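Local coordinates for protein quinone oxidoreductase 1 (Escherichia coli, PDB 1QOR) that reduces quinones to semiquinones with electrons from NADPH, working as a homodimer of the zinc-containing alcohol dehydrogenase family, at residues F146-G151 and I190-E195; G170-A175 and Q179-A184. All blocks are in the same frame, centred on the assembly; numbering follows the deposited sequence.

Both contacts sit in the NADPH-binding Rossmann domain, their centres about 7 Å apart, and both touch the cofactor. Along the chain, 146-151 comes first, then 170-175 and 179-184, and last 190-195, so contact 2 falls wholly between the two halves of contact 1. They share the six-stranded parallel sheet: strand 167-172 lies between strand 143-146, which leads into 146-151, and strand 188-191. Backbone pairing joins the contacts directly, with Ile190 N 2.8 Å from Gly170 O and Ala149 N 3.0 Å from Thr171 O, both probable hydrogen bonds. Contact 1 supplies Tyr192 and contact 2 Gly173 to the 2'-phosphate of NADPH, so neighbouring strand ends grip one group.

Contact 1 (F146-G151 and I190-E195). With NDP (NADPH dihydro-nicotinamide-adenine-dinucleotide phosphate), chain D.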
loop_
_atom_site.group_PDB
_atom_site.type_symbol
_atom_site.label_atom_id
_atom_site.label_comp_id
_atom_site.label_asym_id
_atom_site.label_seq_id
_atom_site.Cartn_x
_atom_site.Cartn_y
_atom_site.Cartn_z
ATOM N N PHE A 146 -0.576 -10.717 13.782
ATOM C CA PHE A 146 0.624 -9.999 14.181
ATOM C C PHE A 146 1.709 -11.035 14.323
ATOM O O PHE A 146 1.628 -11.894 15.189
ATOM C CB PHE A 146 0.380 -9.255 15.498
ATOM C CG PHE A 146 1.339 -8.119 15.765
ATOM C CD1 PHE A 146 2.676 -8.370 16.112
ATOM C CD2 PHE A 146 0.911 -6.795 15.674
ATOM C CE1 PHE A 146 3.579 -7.301 16.367
ATOM C CE2 PHE A 146 1.791 -5.726 15.921
ATOM C CZ PHE A 146 3.136 -5.986 16.272
ATOM N N HIS A 147 2.718 -10.964 13.460
ATOM C CA HIS A 147 3.814 -11.915 13.435
ATOM C C HIS A 147 4.843 -11.762 14.501
ATOM O O HIS A 147 5.035 -10.684 15.026
ATOM C CB HIS A 147 4.492 -11.874 12.077
ATOM C CG HIS A 147 3.659 -12.459 10.977
ATOM N ND1 HIS A 147 3.740 -13.781 10.599
ATOM C CD2 HIS A 147 2.754 -11.893 10.148
ATOM C CE1 HIS A 147 2.935 -14.001 9.575
ATOM N NE2 HIS A 147 2.325 -12.869 9.282
ATOM N N ALA A 148 5.513 -12.858 14.821
ATOM C CA ALA A 148 6.579 -12.853 15.827
ATOM C C ALA A 148 6.071 -12.204 17.135
ATOM O O ALA A 148 6.674 -11.249 17.683
ATOM C CB ALA A 148 7.838 -12.108 15.236
ATOM N N ALA A 149 4.957 -12.746 17.633
ATOM C CA ALA A 149 4.271 -12.242 18.810
ATOM C C ALA A 149 4.940 -12.392 20.185
ATOM O O ALA A 149 4.508 -11.765 21.137
ATOM C CB ALA A 149 2.859 -12.787 18.844
ATOM N N ALA A 150 5.997 -13.178 20.296
ATOM C CA ALA A 150 6.684 -13.302 21.584
ATOM C C ALA A 150 7.995 -12.487 21.624
ATOM O O ALA A 150 8.800 -12.650 22.568
ATOM C CB ALA A 150 6.994 -14.761 21.869
ATOM N N GLY A 151 8.213 -11.630 20.607
ATOM C CA GLY A 151 9.439 -10.837 20.528
ATOM C C GLY A 151 9.358 -9.528 21.258
ATOM O O GLY A 151 8.372 -9.259 21.936
ATOM N N ILE A 190 -0.588 -19.048 16.373
ATOM C CA ILE A 190 -0.330 -20.091 15.386
ATOM C C ILE A 190 1.165 -20.235 15.376
ATOM O O ILE A 190 1.873 -19.244 15.343
ATOM C CB ILE A 190 -0.765 -19.642 13.951
ATOM C CG1 ILE A 190 -2.266 -19.341 13.913
ATOM C CG2 ILE A 190 -0.411 -20.701 12.912
ATOM C CD1 ILE A 190 -2.688 -18.557 12.696
ATOM N N ASN A 191 1.670 -21.451 15.432
ATOM C CA ASN A 191 3.110 -21.639 15.391
ATOM C C ASN A 191 3.380 -21.780 13.905
ATOM O O ASN A 191 3.038 -22.817 13.323
ATOM C CB ASN A 191 3.479 -22.924 16.132
ATOM C CG ASN A 191 4.928 -23.334 15.938
ATOM O OD1 ASN A 191 5.542 -23.090 14.895
ATOM N ND2 ASN A 191 5.465 -24.022 16.928
ATOM N N TYR A 192 3.947 -20.745 13.283
ATOM C CA TYR A 192 4.207 -20.779 11.841
ATOM C C TYR A 192 5.345 -21.671 11.352
ATOM O O TYR A 192 5.617 -21.716 10.159
ATOM C CB TYR A 192 4.300 -19.379 11.217
ATOM C CG TYR A 192 5.368 -18.435 11.757
ATOM C CD1 TYR A 192 6.364 -18.865 12.644
ATOM C CD2 TYR A 192 5.355 -17.079 11.390
ATOM C CE1 TYR A 192 7.302 -17.969 13.152
ATOM C CE2 TYR A 192 6.292 -16.184 11.887
ATOM C CZ TYR A 192 7.255 -16.632 12.775
ATOM O OH TYR A 192 8.105 -15.705 13.354
ATOM N N ARG A 193 6.060 -22.319 12.266
ATOM C CA ARG A 193 7.096 -23.268 11.853
ATOM C C ARG A 193 6.461 -24.677 11.813
ATOM O O ARG A 193 6.914 -25.545 11.088
ATOM C CB ARG A 193 8.286 -23.277 12.819
ATOM C CG ARG A 193 9.290 -22.139 12.619
ATOM C CD ARG A 193 10.650 -22.486 13.298
ATOM N N GLU A 194 5.386 -24.892 12.559
ATOM C CA GLU A 194 4.751 -26.198 12.573
ATOM C C GLU A 194 3.412 -26.233 11.855
ATOM O O GLU A 194 3.070 -27.211 11.223
ATOM C CB GLU A 194 4.456 -26.644 14.000
ATOM C CG GLU A 194 5.542 -26.427 14.992
ATOM C CD GLU A 194 6.734 -27.315 14.769
ATOM O OE1 GLU A 194 6.541 -28.554 14.671
ATOM O OE2 GLU A 194 7.871 -26.769 14.724
ATOM N N GLU A 195 2.608 -25.208 12.002
ATOM C CA GLU A 195 1.300 -25.270 11.420
ATOM C C GLU A 195 1.220 -24.623 10.060
ATOM O O GLU A 195 2.172 -23.977 9.589
ATOM C CB GLU A 195 0.289 -24.599 12.353
ATOM C CG GLU A 195 0.365 -25.049 13.809
ATOM C CD GLU A 195 -0.697 -24.387 14.673
ATOM O OE1 GLU A 195 -1.908 -24.628 14.436
ATOM O OE2 GLU A 195 -0.331 -23.621 15.589
HETATM P PA NDP D . 12.399 -9.545 18.123
HETATM O O1A NDP D . 12.782 -9.530 19.557
HETATM O O2A NDP D . 10.955 -9.622 17.775
HETATM O O5B NDP D . 13.206 -10.618 17.347
HETATM C C5B NDP D . 12.893 -11.019 16.039
HETATM C C4B NDP D . 12.000 -12.221 16.106
HETATM O O4B NDP D . 11.558 -12.333 14.759
HETATM C C3B NDP D . 12.654 -13.571 16.431
HETATM O O3B NDP D . 12.741 -13.735 17.871
HETATM C C2B NDP D . 11.812 -14.546 15.621
HETATM O O2B NDP D . 10.769 -15.030 16.458
HETATM C C1B NDP D . 11.265 -13.677 14.406
HETATM N N9A NDP D . 11.912 -14.254 13.217
HETATM C C8A NDP D . 11.331 -14.902 12.207
HETATM N N7A NDP D . 12.261 -15.317 11.339
HETATM C C5A NDP D . 13.401 -14.906 11.850
HETATM C C6A NDP D . 14.654 -15.140 11.300
HETATM N N6A NDP D . 14.835 -15.811 10.169
HETATM N N1A NDP D . 15.686 -14.654 11.990
HETATM C C2A NDP D . 15.541 -13.970 13.159
HETATM N N3A NDP D . 14.331 -13.756 13.681
HETATM C C4A NDP D . 13.233 -14.237 13.026
HETATM O O3 NDP D . 12.922 -8.134 17.610
HETATM P PN NDP D . 12.507 -6.625 17.828
HETATM O O1N NDP D . 11.352 -6.483 18.787
HETATM O O2N NDP D . 13.761 -5.814 18.064
HETATM O O5D NDP D . 11.985 -6.294 16.301
HETATM C C5D NDP D . 10.954 -6.999 15.623
HETATM C C4D NDP D . 10.875 -6.588 14.190
HETATM O O4D NDP D . 10.345 -5.248 14.080
HETATM C C3D NDP D . 12.224 -6.581 13.481
HETATM O O3D NDP D . 12.084 -7.109 12.158
HETATM C C2D NDP D . 12.556 -5.073 13.462
HETATM O O2D NDP D . 13.468 -4.753 12.442
HETATM C C1D NDP D . 11.223 -4.429 13.208
HETATM N N1N NDP D . 10.918 -3.066 13.719
HETATM C C2N NDP D . 10.354 -2.141 12.877
HETATM C C3N NDP D . 10.068 -0.882 13.377
HETATM C C7N NDP D . 9.407 0.170 12.497
HETATM O O7N NDP D . 9.109 1.273 12.942
HETATM N N7N NDP D . 9.187 -0.209 11.255
HETATM C C4N NDP D . 10.330 -0.544 14.694
HETATM C C5N NDP D . 10.904 -1.502 15.540
HETATM C C6N NDP D . 11.200 -2.757 15.035
HETATM P P2B NDP D . 10.102 -16.535 16.213
HETATM O O1X NDP D . 8.906 -16.551 17.082
HETATM O O2X NDP D . 9.774 -16.596 14.782
HETATM O O3X NDP D . 11.184 -17.457 16.607
#
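The rings of His147 and Tyr192 meet rim to rim, their planes 27° apart and their centroids 6.0 Å apart, so neither covers the other's face. His147 ND1 lies 3.7 Å from Tyr192 CE2, near the plane of both rings, and this is packing, not a hydrogen bond. At another part of the tyrosine rim, also in the ring plane, sits O2X of the NADPH 2'-phosphate. Tyr192 has CG between its backbone N and carbonyl carbon (chi1 59°), which sends the ring from the end of strand 188-191 toward 146-151 and the cofactor. Its OH donates to O2X of NADPH, but the modelled 2.4 Å is shorter than a normal hydrogen bond and its exact length is doubtful. Ala148 CB lies 4.1 Å from Tyr192 OH. The same Ala148 CB packs against the adenosine ribose, 3.8 Å from NADPH O4B. Just before the tyrosine, Asn191 OD1 accepts from Arg193 N, an Asx turn, and from Glu194 N, completing an Asx motif that probably helps fix the bend after the strand. Arg317 also touches Tyr192 and hydrogen-bonds NADPH. The contact thus places a phenol beside a phosphate that NADH lacks, consistent with the use of NADPH.

Contact 2 (G170-A175 and Q179-A184); sequences GTVGTA and QSALKA. With NDP (NADPH dihydro-nicotinamide-adenine-dinucleotide phosphate), chain D.
Val172 and Ala181 make the buried, apolar side of this contact, where the end of strand 167-172 faces helix 175-184. Val172 points toward the helix with CG1 beside its backbone N (chi1 -65°), and that methyl meets Ala181 CB at 4.4 Å, a light van der Waals contact. Both residues also touch Val189 on the next strand, which extends the apolar layer between helix and sheet. Two residues before Val172, Gly170 also faces the helix but has no side chain, so the strand presents its bare backbone toward Ala181.

The other side is polar and exposed, at the first turn of the helix. Gln179 N donates to Ala175 O at 3.2 Å, an ordinary i to i+4 helix bond. In Gln179, chi1 (-69°) sets CG beside the backbone N and 3.6 Å from Ala175 O; the bend at chi2 then turns the amide so that NE2 meets a water. This water bridges the two residues: it donates to Ala175 O at 2.9 Å and accepts from Gln179 NE2 at 3.0 Å. That carbonyl oxygen therefore takes one bond from the backbone and one from the solvent.

Between these sides the chain turns past the cofactor. Gly173 N donates to O1X of the NADPH 2'-phosphate at 2.9 Å, and the lack of a side chain lets this backbone come close to the phosphate. Thr174 is the N-cap of the helix, and Lys177 in its first turn also hydrogen-bonds NADPH. Strand 167-172, helix 175-184 and strand 188-191 form a beta-alpha-beta unit of the Rossmann fold, with the strand-to-helix turn serving as a binding site for the 2'-phosphate.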
loop_
_atom_site.group_PDB
_atom_site.type_symbol
_atom_site.label_atom_id
_atom_site.label_comp_id
_atom_site.label_asym_id
_atom_site.label_seq_id
_atom_site.Cartn_x
_atom_site.Cartn_y
_atom_site.Cartn_z
ATOM N N GLY A 170 -1.481 -14.159 17.013
ATOM C CA GLY A 170 -0.046 -14.034 16.805
ATOM C C GLY A 170 0.575 -15.267 16.204
ATOM O O GLY A 170 -0.091 -16.301 16.186
ATOM N N THR A 171 1.773 -15.139 15.617
ATOM C CA THR A 171 2.494 -16.283 15.072
ATOM C C THR A 171 3.785 -16.310 15.848
ATOM O O THR A 171 4.313 -15.249 16.170
ATOM C CB THR A 171 2.872 -16.134 13.562
ATOM O OG1 THR A 171 3.684 -14.974 13.377
ATOM C CG2 THR A 171 1.625 -16.028 12.696
ATOM N N VAL A 172 4.298 -17.493 16.165
ATOM C CA VAL A 172 5.547 -17.632 16.922
ATOM C C VAL A 172 6.228 -18.863 16.391
ATOM O O VAL A 172 5.590 -19.675 15.723
ATOM C CB VAL A 172 5.325 -17.853 18.451
ATOM C CG1 VAL A 172 4.688 -16.632 19.098
ATOM C CG2 VAL A 172 4.457 -19.102 18.689
ATOM N N GLY A 173 7.513 -19.014 16.695
ATOM C CA GLY A 173 8.247 -20.171 16.217
ATOM C C GLY A 173 8.325 -21.409 17.119
ATOM O O GLY A 173 8.778 -22.458 16.666
ATOM N N THR A 174 7.977 -21.302 18.395
ATOM C CA THR A 174 8.040 -22.482 19.251
ATOM C C THR A 174 6.856 -22.510 20.212
ATOM O O THR A 174 6.165 -21.486 20.374
ATOM C CB THR A 174 9.311 -22.489 20.067
ATOM O OG1 THR A 174 9.219 -21.474 21.064
ATOM C CG2 THR A 174 10.512 -22.197 19.198
ATOM N N ALA A 175 6.667 -23.647 20.895
ATOM C CA ALA A 175 5.567 -23.843 21.839
ATOM C C ALA A 175 5.679 -22.975 23.042
ATOM O O ALA A 175 4.678 -22.461 23.521
ATOM C CB ALA A 175 5.487 -25.277 22.263
ATOM N N GLN A 179 3.122 -19.900 24.499
ATOM C CA GLN A 179 2.596 -19.691 25.838
ATOM C C GLN A 179 2.838 -18.287 26.376
ATOM O O GLN A 179 1.979 -17.707 27.053
ATOM C CB GLN A 179 3.163 -20.746 26.788
ATOM C CG GLN A 179 2.611 -22.137 26.491
ATOM C CD GLN A 179 1.065 -22.190 26.526
ATOM O OE1 GLN A 179 0.413 -21.606 27.424
ATOM N NE2 GLN A 179 0.476 -22.870 25.538
ATOM N N SER A 180 4.023 -17.737 26.124
ATOM C CA SER A 180 4.318 -16.392 26.610
ATOM C C SER A 180 3.374 -15.398 25.961
ATOM O O SER A 180 2.838 -14.510 26.641
ATOM C CB SER A 180 5.754 -16.033 26.290
ATOM O OG SER A 180 6.593 -17.055 26.784
ATOM N N ALA A 181 3.140 -15.567 24.657
ATOM C CA ALA A 181 2.242 -14.675 23.899
ATOM C C ALA A 181 0.799 -14.724 24.452
ATOM O O ALA A 181 0.150 -13.674 24.654
ATOM C CB ALA A 181 2.261 -15.063 22.417
ATOM N N LEU A 182 0.288 -15.931 24.712
ATOM C CA LEU A 182 -1.076 -16.068 25.248
ATOM C C LEU A 182 -1.147 -15.418 26.633
ATOM O O LEU A 182 -2.012 -14.618 26.928
ATOM C CB LEU A 182 -1.469 -17.548 25.281
ATOM C CG LEU A 182 -1.761 -18.187 23.919
ATOM C CD1 LEU A 182 -1.616 -19.655 23.989
ATOM C CD2 LEU A 182 -3.136 -17.835 23.469
ATOM N N LYS A 183 -0.116 -15.645 27.417
ATOM C CA LYS A 183 -0.013 -15.082 28.746
ATOM C C LYS A 183 -0.022 -13.576 28.629
ATOM O O LYS A 183 -0.725 -12.906 29.383
ATOM C CB LYS A 183 1.283 -15.546 29.339
ATOM C CG LYS A 183 1.302 -15.583 30.814
ATOM C CD LYS A 183 2.291 -16.711 31.272
ATOM N N ALA A 184 0.733 -13.022 27.673
ATOM C CA ALA A 184 0.737 -11.557 27.470
ATOM C C ALA A 184 -0.601 -11.029 26.931
ATOM O O ALA A 184 -0.903 -9.843 27.067
ATOM C CB ALA A 184 1.859 -11.143 26.548
HETATM P PA NDP D . 12.399 -9.545 18.123
HETATM O O1A NDP D . 12.782 -9.530 19.557
HETATM O O2A NDP D . 10.955 -9.622 17.775
HETATM O O5B NDP D . 13.206 -10.618 17.347
HETATM C C5B NDP D . 12.893 -11.019 16.039
HETATM C C4B NDP D . 12.000 -12.221 16.106
HETATM O O4B NDP D . 11.558 -12.333 14.759
HETATM C C3B NDP D . 12.654 -13.571 16.431
HETATM O O3B NDP D . 12.741 -13.735 17.871
HETATM C C2B NDP D . 11.812 -14.546 15.621
HETATM O O2B NDP D . 10.769 -15.030 16.458
HETATM C C1B NDP D . 11.265 -13.677 14.406
HETATM N N9A NDP D . 11.912 -14.254 13.217
HETATM C C8A NDP D . 11.331 -14.902 12.207
HETATM N N7A NDP D . 12.261 -15.317 11.339
HETATM C C5A NDP D . 13.401 -14.906 11.850
HETATM C C6A NDP D . 14.654 -15.140 11.300
HETATM N N6A NDP D . 14.835 -15.811 10.169
HETATM N N1A NDP D . 15.686 -14.654 11.990
HETATM C C2A NDP D . 15.541 -13.970 13.159
HETATM N N3A NDP D . 14.331 -13.756 13.681
HETATM C C4A NDP D . 13.233 -14.237 13.026
HETATM O O3 NDP D . 12.922 -8.134 17.610
HETATM P PN NDP D . 12.507 -6.625 17.828
HETATM O O1N NDP D . 11.352 -6.483 18.787
HETATM O O2N NDP D . 13.761 -5.814 18.064
HETATM O O5D NDP D . 11.985 -6.294 16.301
HETATM C C5D NDP D . 10.954 -6.999 15.623
HETATM C C4D NDP D . 10.875 -6.588 14.190
HETATM O O4D NDP D . 10.345 -5.248 14.080
HETATM C C3D NDP D . 12.224 -6.581 13.481
HETATM O O3D NDP D . 12.084 -7.109 12.158
HETATM C C2D NDP D . 12.556 -5.073 13.462
HETATM O O2D NDP D . 13.468 -4.753 12.442
HETATM C C1D NDP D . 11.223 -4.429 13.208
HETATM N N1N NDP D . 10.918 -3.066 13.719
HETATM C C2N NDP D . 10.354 -2.141 12.877
HETATM C C3N NDP D . 10.068 -0.882 13.377
HETATM C C7N NDP D . 9.407 0.170 12.497
HETATM O O7N NDP D . 9.109 1.273 12.942
HETATM N N7N NDP D . 9.187 -0.209 11.255
HETATM C C4N NDP D . 10.330 -0.544 14.694
HETATM C C5N NDP D . 10.904 -1.502 15.540
HETATM C C6N NDP D . 11.200 -2.757 15.035
HETATM P P2B NDP D . 10.102 -16.535 16.213
HETATM O O1X NDP D . 8.906 -16.551 17.082
HETATM O O2X NDP D . 9.774 -16.596 14.782
HETATM O O3X NDP D . 11.184 -17.457 16.607
HETATM O O HOH W 1 2.269 -24.159 23.443
#